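PDB 2C0Z: dTDP-4-dehydrorhamnose 3-epimerase from Streptomyces niveus, which catalyses the 3-epimerisation of a dTDP-linked 4-keto-6-deoxy sugar, working with NovU in the pathway to the aminocoumarin antibiotic novobiocin. Local coordinates for residues 10-21 with 37-48. Numbering follows the deposited sequence.
Sequences MRLRPLGIEGVW and DWYHVDRFAEAI. With EDO (1,2-ethanediol), chain E.
Arg43, on the first turn of helix 41-48, reaches back to the chain entering strand 11-14 and grips Met10 O end-on with both terminal nitrogens, NH2 at 3.1 Å and NH1 at 3.2 Å from that oxygen. Both bonds are bent, and the two donors come from above the carbonyl plane, on the same face. Bent at chi2 (-65°) and chi3, the arginine chain doubles back, and Met10 CG and Leu12 CD1 lie over one face of its guanidinium. At the start of the helix, His40 is the N-cap, its ND1 taking a weak bond from Arg43 N.

The packing runs from Met10 through Leu12 to Trp21. Met10 leaves with CG anti to its backbone N (chi1 179°) and turns at chi3, which brings CE to 3.3 Å from the backbone carbonyl oxygen of Asp37 and SD against the CB atoms of His40 and Arg43. Leu12 splits its branches: CD1 meets Arg43 CB, while CD2 sits among Phe44, Ala47 and Ile48, 3.9 Å from Ile48 CD1. On the Trp21 indole, Ile48 CD1 makes a CH-pi contact 3.6 Å from the five-membered ring centroid, and Ala47 CB covers the six-membered ring on the same face. The opposite face carries an ethanediol, probably from the crystallisation liquor.

Helix 41-48 runs nearly parallel to strand 11-14 (21°, axes 9.2 Å apart), a strand of the antiparallel sheet of this RmlC-like cupin, in which 20-30 pairs with 11-14, 33-40 and 119-122. Tyr121 of strand 119-122 meets Phe44 edge-to-face, and strand 33-40, with the probable substrate-binding residue Asp37, continues the sheet into the second subunit.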
ATOM      1  N   MET A  10     -14.110 -10.015   0.450  1.00 10.16           N
ATOM      2  CA  MET A  10     -13.891  -8.954  -0.546  1.00 10.35           C
ATOM      3  C   MET A  10     -15.075  -8.840  -1.525  1.00 10.34           C
ATOM      4  O   MET A  10     -15.695  -9.832  -1.922  1.00 10.92           O
ATOM      5  CB  MET A  10     -12.586  -9.236  -1.282  1.00  9.99           C
ATOM      6  CG  MET A  10     -12.263  -8.213  -2.372  1.00 10.81           C
ATOM      7  SD  MET A  10     -10.674  -8.473  -3.125  1.00 10.57           S
ATOM      8  CE  MET A  10      -9.646  -7.806  -1.887  1.00 12.18           C
ATOM      9  N   ARG A  11     -15.381  -7.606  -1.898  1.00 10.74           N
ATOM     10  CA  ARG A  11     -16.385  -7.303  -2.908  1.00 11.70           C
ATOM     11  C   ARG A  11     -15.839  -6.174  -3.786  1.00 12.22           C
ATOM     12  O   ARG A  11     -15.071  -5.346  -3.331  1.00 11.74           O
ATOM     13  CB  ARG A  11     -17.659  -6.825  -2.276  1.00 13.05           C
ATOM     14  CG  ARG A  11     -18.329  -7.773  -1.422  1.00 15.01           C
ATOM     15  CD  ARG A  11     -19.661  -7.218  -0.922  1.00 17.99           C
ATOM     16  NE  ARG A  11     -20.658  -7.110  -1.982  1.00 19.86           N
ATOM     17  CZ  ARG A  11     -21.683  -6.236  -2.004  1.00 24.80           C
ATOM     18  NH1 ARG A  11     -21.843  -5.318  -1.049  1.00 27.92           N
ATOM     19  NH2 ARG A  11     -22.565  -6.277  -2.986  1.00 25.00           N
ATOM     20  N   LEU A  12     -16.208  -6.176  -5.048  1.00 12.63           N
ATOM     21  CA  LEU A  12     -15.934  -5.077  -5.951  1.00 12.47           C
ATOM     22  C   LEU A  12     -17.231  -4.679  -6.596  1.00 12.39           C
ATOM     23  O   LEU A  12     -17.886  -5.488  -7.247  1.00 13.83           O
ATOM     24  CB  LEU A  12     -14.942  -5.455  -7.022  1.00 12.90           C
ATOM     25  CG  LEU A  12     -13.533  -5.813  -6.529  1.00 13.35           C
ATOM     26  CD1 LEU A  12     -13.410  -7.283  -6.096  1.00 13.63           C
ATOM     27  CD2 LEU A  12     -12.518  -5.448  -7.581  1.00 15.36           C
ATOM     28  N   ARG A  13     -17.632  -3.451  -6.372  1.00 11.89           N
ATOM     29  CA  ARG A  13     -18.867  -2.954  -6.953  1.00 12.82           C
ATOM     30  C   ARG A  13     -18.685  -1.637  -7.677  1.00 12.98           C
ATOM     31  O   ARG A  13     -17.976  -0.771  -7.222  1.00 12.52           O
ATOM     32  CB  ARG A  13     -19.862  -2.736  -5.839  1.00 14.29           C
ATOM     33  CG  ARG A  13     -20.241  -4.033  -5.130  1.00 17.89           C
ATOM     34  CD  ARG A  13     -21.206  -4.865  -5.929  1.00 23.25           C
ATOM     35  NE  ARG A  13     -22.539  -4.266  -5.892  1.00 27.06           N
ATOM     36  CZ  ARG A  13     -23.537  -4.581  -6.707  1.00 33.11           C
ATOM     37  NH1 ARG A  13     -23.384  -5.498  -7.664  1.00 35.43           N
ATOM     38  NH2 ARG A  13     -24.706  -3.971  -6.570  1.00 35.04           N
ATOM     39  N   PRO A  14     -19.369  -1.466  -8.792  1.00 13.05           N
ATOM     40  CA  PRO A  14     -19.259  -0.207  -9.534  1.00 13.88           C
ATOM     41  C   PRO A  14     -19.901   0.955  -8.777  1.00 14.28           C
ATOM     42  O   PRO A  14     -20.965   0.809  -8.147  1.00 15.78           O
ATOM     43  CB  PRO A  14     -20.017  -0.489 -10.832  1.00 14.66           C
ATOM     44  CG  PRO A  14     -20.778  -1.686 -10.621  1.00 15.95           C
ATOM     45  CD  PRO A  14     -20.289  -2.430  -9.435  1.00 14.45           C
ATOM     46  N   LEU A  15     -19.253   2.111  -8.851  1.00 13.90           N
ATOM     47  CA  LEU A  15     -19.847   3.362  -8.410  1.00 14.47           C
ATOM     48  C   LEU A  15     -20.648   3.926  -9.603  1.00 14.08           C
ATOM     49  O   LEU A  15     -20.857   3.254 -10.613  1.00 14.78           O
ATOM     50  CB  LEU A  15     -18.772   4.302  -7.863  1.00 15.28           C
ATOM     51  CG  LEU A  15     -18.056   3.820  -6.572  1.00 16.57           C
ATOM     52  CD1 LEU A  15     -17.186   4.902  -5.999  1.00 20.15           C
ATOM     53  CD2 LEU A  15     -19.050   3.335  -5.531  1.00 19.07           C
ATOM     54  N   GLY A  16     -21.118   5.157  -9.483  1.00 14.11           N
ATOM     55  CA  GLY A  16     -21.987   5.721 -10.500  1.00 14.22           C
ATOM     56  C   GLY A  16     -21.330   6.235 -11.776  1.00 13.40           C
ATOM     57  O   GLY A  16     -22.012   6.595 -12.732  1.00 14.92           O
ATOM     58  N   ILE A  17     -20.005   6.294 -11.782  1.00 12.33           N
ATOM     59  CA  ILE A  17     -19.191   6.716 -12.895  1.00 11.79           C
ATOM     60  C   ILE A  17     -18.538   5.483 -13.490  1.00 12.30           C
ATOM     61  O   ILE A  17     -17.865   4.728 -12.775  1.00 12.27           O
ATOM     62  CB  ILE A  17     -18.117   7.680 -12.416  1.00 11.86           C
ATOM     63  CG1 ILE A  17     -18.771   8.971 -11.913  1.00 13.01           C
ATOM     64  CG2 ILE A  17     -17.109   7.931 -13.531  1.00 11.38           C
ATOM     65  CD1 ILE A  17     -17.802   9.915 -11.250  1.00 15.82           C
ATOM     66  N   GLU A  18     -18.752   5.254 -14.774  1.00 12.76           N
ATOM     67  CA  GLU A  18     -18.204   4.097 -15.467  1.00 13.46           C
ATOM     68  C   GLU A  18     -16.693   4.111 -15.364  1.00 12.88           C
ATOM     69  O   GLU A  18     -16.055   5.117 -15.629  1.00 13.61           O
ATOM     70  CB  GLU A  18     -18.618   4.116 -16.936  1.00 14.84           C
ATOM     71  CG  GLU A  18     -18.011   3.028 -17.803  1.00 18.06           C
ATOM     72  CD  GLU A  18     -18.271   3.241 -19.289  1.00 23.91           C
ATOM     73  OE1 GLU A  18     -18.663   4.354 -19.727  1.00 24.78           O
ATOM     74  OE2 GLU A  18     -18.084   2.266 -20.036  1.00 29.70           O
ATOM     75  N   GLY A  19     -16.122   2.984 -14.980  1.00 12.96           N
ATOM     76  CA  GLY A  19     -14.691   2.891 -14.787  1.00 12.52           C
ATOM     77  C   GLY A  19     -14.225   3.095 -13.362  1.00 12.68           C
ATOM     78  O   GLY A  19     -13.007   3.012 -13.078  1.00 15.49           O
ATOM     79  N   VAL A  20     -15.159   3.328 -12.452  1.00 11.09           N
ATOM     80  CA  VAL A  20     -14.849   3.554 -11.036  1.00 10.65           C
ATOM     81  C   VAL A  20     -15.528   2.473 -10.210  1.00  9.82           C
ATOM     82  O   VAL A  20     -16.707   2.201 -10.402  1.00 10.31           O
ATOM     83  CB  VAL A  20     -15.264   4.946 -10.497  1.00 11.08           C
ATOM     84  CG1 VAL A  20     -14.867   5.088  -9.034  1.00 10.99           C
ATOM     85  CG2 VAL A  20     -14.628   6.033 -11.320  1.00 12.42           C
ATOM     86  N   TRP A  21     -14.759   1.838  -9.331  1.00  9.49           N
ATOM     87  CA  TRP A  21     -15.240   0.729  -8.471  1.00  9.71           C
ATOM     88  C   TRP A  21     -14.852   0.985  -7.032  1.00  9.94           C
ATOM     89  O   TRP A  21     -13.806   1.579  -6.746  1.00 10.21           O
ATOM     90  CB  TRP A  21     -14.594  -0.601  -8.865  1.00 10.17           C
ATOM     91  CG  TRP A  21     -14.939  -1.128 -10.227  1.00 11.01           C
ATOM     92  CD1 TRP A  21     -14.539  -0.631 -11.435  1.00 12.84           C
ATOM     93  CD2 TRP A  21     -15.773  -2.263 -10.523  1.00 12.93           C
ATOM     94  NE1 TRP A  21     -15.049  -1.401 -12.457  1.00 16.65           N
ATOM     95  CE2 TRP A  21     -15.821  -2.394 -11.926  1.00 14.64           C
ATOM     96  CE3 TRP A  21     -16.478  -3.177  -9.751  1.00 14.42           C
ATOM     97  CZ2 TRP A  21     -16.539  -3.398 -12.571  1.00 18.02           C
ATOM     98  CZ3 TRP A  21     -17.204  -4.198 -10.399  1.00 16.42           C
ATOM     99  CH2 TRP A  21     -17.230  -4.288 -11.789  1.00 17.95           C
ATOM    100  N   ASP A  37      -6.999  -8.255   3.250  1.00  9.48           N
ATOM    101  CA  ASP A  37      -6.599  -8.267   1.835  1.00 10.21           C
ATOM    102  C   ASP A  37      -7.337  -7.085   1.215  1.00  9.28           C
ATOM    103  O   ASP A  37      -8.574  -7.084   1.175  1.00  9.96           O
ATOM    104  CB  ASP A  37      -7.041  -9.524   1.051  0.50 11.06           C
ATOM    105  CG  ASP A  37      -6.493 -10.832   1.599  0.50 14.59           C
ATOM    106  OD1 ASP A  37      -5.463 -10.846   2.274  0.50 16.77           O
ATOM    107  OD2 ASP A  37      -7.062 -11.934   1.373  0.50 19.88           O
ATOM    108  N   TRP A  38      -6.613  -6.079   0.739  1.00  7.81           N
ATOM    109  CA  TRP A  38      -7.249  -4.932   0.090  1.00  8.77           C
ATOM    110  C   TRP A  38      -7.090  -4.859  -1.435  1.00  8.96           C
ATOM    111  O   TRP A  38      -7.689  -3.987  -2.062  1.00  9.36           O
ATOM    112  CB  TRP A  38      -6.852  -3.593   0.732  1.00  9.41           C
ATOM    113  CG  TRP A  38      -5.427  -3.197   0.694  1.00  9.57           C
ATOM    114  CD1 TRP A  38      -4.408  -3.726   1.416  1.00 10.21           C
ATOM    115  CD2 TRP A  38      -4.858  -2.144  -0.072  1.00  9.93           C
ATOM    116  NE1 TRP A  38      -3.241  -3.052   1.162  1.00 10.42           N
ATOM    117  CE2 TRP A  38      -3.488  -2.078   0.236  1.00  9.86           C
ATOM    118  CE3 TRP A  38      -5.372  -1.228  -0.990  1.00  9.86           C
ATOM    119  CZ2 TRP A  38      -2.623  -1.145  -0.363  1.00 10.38           C
ATOM    120  CZ3 TRP A  38      -4.514  -0.319  -1.578  1.00 11.59           C
ATOM    121  CH2 TRP A  38      -3.167  -0.268  -1.252  1.00 10.58           C
ATOM    122  N   TYR A  39      -6.272  -5.759  -2.002  1.00  8.65           N
ATOM    123  CA  TYR A  39      -6.201  -5.956  -3.460  1.00  8.09           C
ATOM    124  C   TYR A  39      -5.938  -7.426  -3.697  1.00  8.18           C
ATOM    125  O   TYR A  39      -5.092  -8.016  -3.037  1.00  9.49           O
ATOM    126  CB  TYR A  39      -5.033  -5.162  -4.097  1.00  8.18           C
ATOM    127  CG  TYR A  39      -4.884  -5.457  -5.580  1.00  8.36           C
ATOM    128  CD1 TYR A  39      -5.704  -4.829  -6.517  1.00  7.53           C
ATOM    129  CD2 TYR A  39      -3.992  -6.417  -6.033  1.00  9.71           C
ATOM    130  CE1 TYR A  39      -5.604  -5.140  -7.885  1.00  9.66           C
ATOM    131  CE2 TYR A  39      -3.905  -6.737  -7.357  1.00  9.80           C
ATOM    132  CZ  TYR A  39      -4.722  -6.090  -8.285  1.00  9.40           C
ATOM    133  OH  TYR A  39      -4.624  -6.410  -9.635  1.00 10.03           O
ATOM    134  N   HIS A  40      -6.663  -8.021  -4.624  1.00  8.75           N
ATOM    135  CA  HIS A  40      -6.432  -9.408  -5.026  1.00  8.74           C
ATOM    136  C   HIS A  40      -6.589  -9.532  -6.538  1.00  9.78           C
ATOM    137  O   HIS A  40      -7.630  -9.188  -7.079  1.00 10.23           O
ATOM    138  CB  HIS A  40      -7.429 -10.335  -4.340  1.00  9.87           C
ATOM    139  CG  HIS A  40      -7.148 -11.784  -4.515  1.00 11.91           C
ATOM    140  ND1 HIS A  40      -7.568 -12.505  -5.620  1.00 14.12           N
ATOM    141  CD2 HIS A  40      -6.501 -12.658  -3.712  1.00 14.21           C
ATOM    142  CE1 HIS A  40      -7.219 -13.773  -5.460  1.00 16.14           C
ATOM    143  NE2 HIS A  40      -6.559 -13.893  -4.323  1.00 15.60           N
ATOM    144  N   VAL A  41      -5.524  -9.956  -7.203  1.00  9.57           N
ATOM    145  CA  VAL A  41      -5.474  -9.865  -8.671  1.00 10.51           C
ATOM    146  C   VAL A  41      -6.598 -10.645  -9.370  1.00 11.11           C
ATOM    147  O   VAL A  41      -7.134 -10.182 -10.379  1.00 11.10           O
ATOM    148  CB  VAL A  41      -4.103 -10.288  -9.209  1.00 10.67           C
ATOM    149  CG1 VAL A  41      -3.816 -11.755  -8.925  1.00 10.89           C
ATOM    150  CG2 VAL A  41      -3.997  -9.941 -10.724  1.00 11.18           C
ATOM    151  N   ASP A  42      -6.964 -11.809  -8.846  1.00 12.33           N
ATOM    152  CA  ASP A  42      -7.988 -12.612  -9.527  1.00 12.65           C
ATOM    153  C   ASP A  42      -9.349 -11.942  -9.413  1.00 12.87           C
ATOM    154  O   ASP A  42     -10.091 -11.817 -10.417  1.00 12.82           O
ATOM    155  CB  ASP A  42      -8.022 -14.037  -9.000  1.00 14.08           C
ATOM    156  CG  ASP A  42      -6.703 -14.748  -9.139  1.00 15.71           C
ATOM    157  OD1 ASP A  42      -5.994 -14.548 -10.149  1.00 19.30           O
ATOM    158  OD2 ASP A  42      -6.326 -15.546  -8.277  1.00 20.21           O
ATOM    159  N   ARG A  43      -9.661 -11.451  -8.209  1.00 10.97           N
ATOM    160  CA  ARG A  43     -10.911 -10.721  -7.999  1.00 11.40           C
ATOM    161  C   ARG A  43     -10.961  -9.453  -8.848  1.00 10.97           C
ATOM    162  O   ARG A  43     -11.967  -9.140  -9.495  1.00 12.24           O
ATOM    163  CB  ARG A  43     -11.106 -10.376  -6.534  1.00 11.47           C
ATOM    164  CG  ARG A  43     -11.193 -11.604  -5.652  1.00 12.46           C
ATOM    165  CD  ARG A  43     -12.386 -12.511  -5.888  1.00 12.42           C
ATOM    166  NE  ARG A  43     -13.649 -11.784  -5.855  1.00 12.50           N
ATOM    167  CZ  ARG A  43     -14.317 -11.473  -4.742  1.00 11.66           C
ATOM    168  NH1 ARG A  43     -13.869 -11.829  -3.558  1.00 13.21           N
ATOM    169  NH2 ARG A  43     -15.440 -10.778  -4.822  1.00 12.54           N
ATOM    170  N   PHE A  44      -9.885  -8.686  -8.809  1.00 10.15           N
ATOM    171  CA  PHE A  44      -9.805  -7.448  -9.559  1.00 10.02           C
ATOM    172  C   PHE A  44      -9.838  -7.616 -11.072  1.00 10.81           C
ATOM    173  O   PHE A  44     -10.602  -6.928 -11.744  1.00 11.75           O
ATOM    174  CB  PHE A  44      -8.530  -6.681  -9.173  1.00 10.01           C
ATOM    175  CG  PHE A  44      -8.424  -5.348  -9.825  1.00  9.28           C
ATOM    176  CD1 PHE A  44      -8.935  -4.217  -9.202  1.00 10.38           C
ATOM    177  CD2 PHE A  44      -7.762  -5.207 -11.042  1.00 10.40           C
ATOM    178  CE1 PHE A  44      -8.827  -2.975  -9.813  1.00 12.23           C
ATOM    179  CE2 PHE A  44      -7.670  -3.966 -11.655  1.00 10.56           C
ATOM    180  CZ  PHE A  44      -8.201  -2.859 -11.030  1.00 11.90           C
ATOM    181  N   ALA A  45      -9.018  -8.514 -11.600  1.00 11.32           N
ATOM    182  CA  ALA A  45      -8.922  -8.679 -13.048  1.00 12.85           C
ATOM    183  C   ALA A  45     -10.246  -9.165 -13.597  1.00 13.77           C
ATOM    184  O   ALA A  45     -10.635  -8.761 -14.693  1.00 14.46           O
ATOM    185  CB  ALA A  45      -7.826  -9.626 -13.437  1.00 12.25           C
ATOM    186  N   GLU A  46     -10.970  -9.983 -12.836  1.00 13.95           N
ATOM    187  CA  GLU A  46     -12.265 -10.465 -13.330  1.00 15.05           C
ATOM    188  C   GLU A  46     -13.273  -9.319 -13.446  1.00 15.48           C
ATOM    189  O   GLU A  46     -13.977  -9.169 -14.460  1.00 16.33           O
ATOM    190  CB  GLU A  46     -12.811 -11.563 -12.415  1.00 15.49           C
ATOM    191  N   ALA A  47     -13.296  -8.456 -12.433  1.00 15.24           N
ATOM    192  CA  ALA A  47     -14.256  -7.364 -12.368  1.00 16.16           C
ATOM    193  C   ALA A  47     -13.924  -6.249 -13.336  1.00 17.19           C
ATOM    194  O   ALA A  47     -14.777  -5.792 -14.092  1.00 18.78           O
ATOM    195  CB  ALA A  47     -14.336  -6.844 -10.953  1.00 16.86           C
ATOM    196  N   ILE A  48     -12.673  -5.815 -13.338  1.00 17.06           N
ATOM    197  CA  ILE A  48     -12.277  -4.650 -14.107  1.00 17.71           C
ATOM    198  C   ILE A  48     -11.902  -5.038 -15.542  1.00 18.23           C
ATOM    199  O   ILE A  48     -12.071  -4.227 -16.479  1.00 20.10           O
ATOM    200  CB  ILE A  48     -11.117  -3.927 -13.381  1.00 17.33           C
ATOM    201  CG1 ILE A  48     -11.655  -3.043 -12.252  1.00 17.78           C
ATOM    202  CG2 ILE A  48     -10.297  -3.080 -14.346  1.00 17.03           C
ATOM    203  CD1 ILE A  48     -12.337  -3.754 -11.084  1.00 19.27           C
TER
HETATM  204  C1  EDO E1194     -18.244  -0.427 -14.318  1.00 24.69           C
HETATM  205  O1  EDO E1194     -17.868   0.434 -15.371  1.00 28.13           O
HETATM  206  C2  EDO E1194     -17.521   0.157 -13.114  1.00 22.70           C
HETATM  207  O2  EDO E1194     -17.918   1.481 -12.841  1.00 18.18           O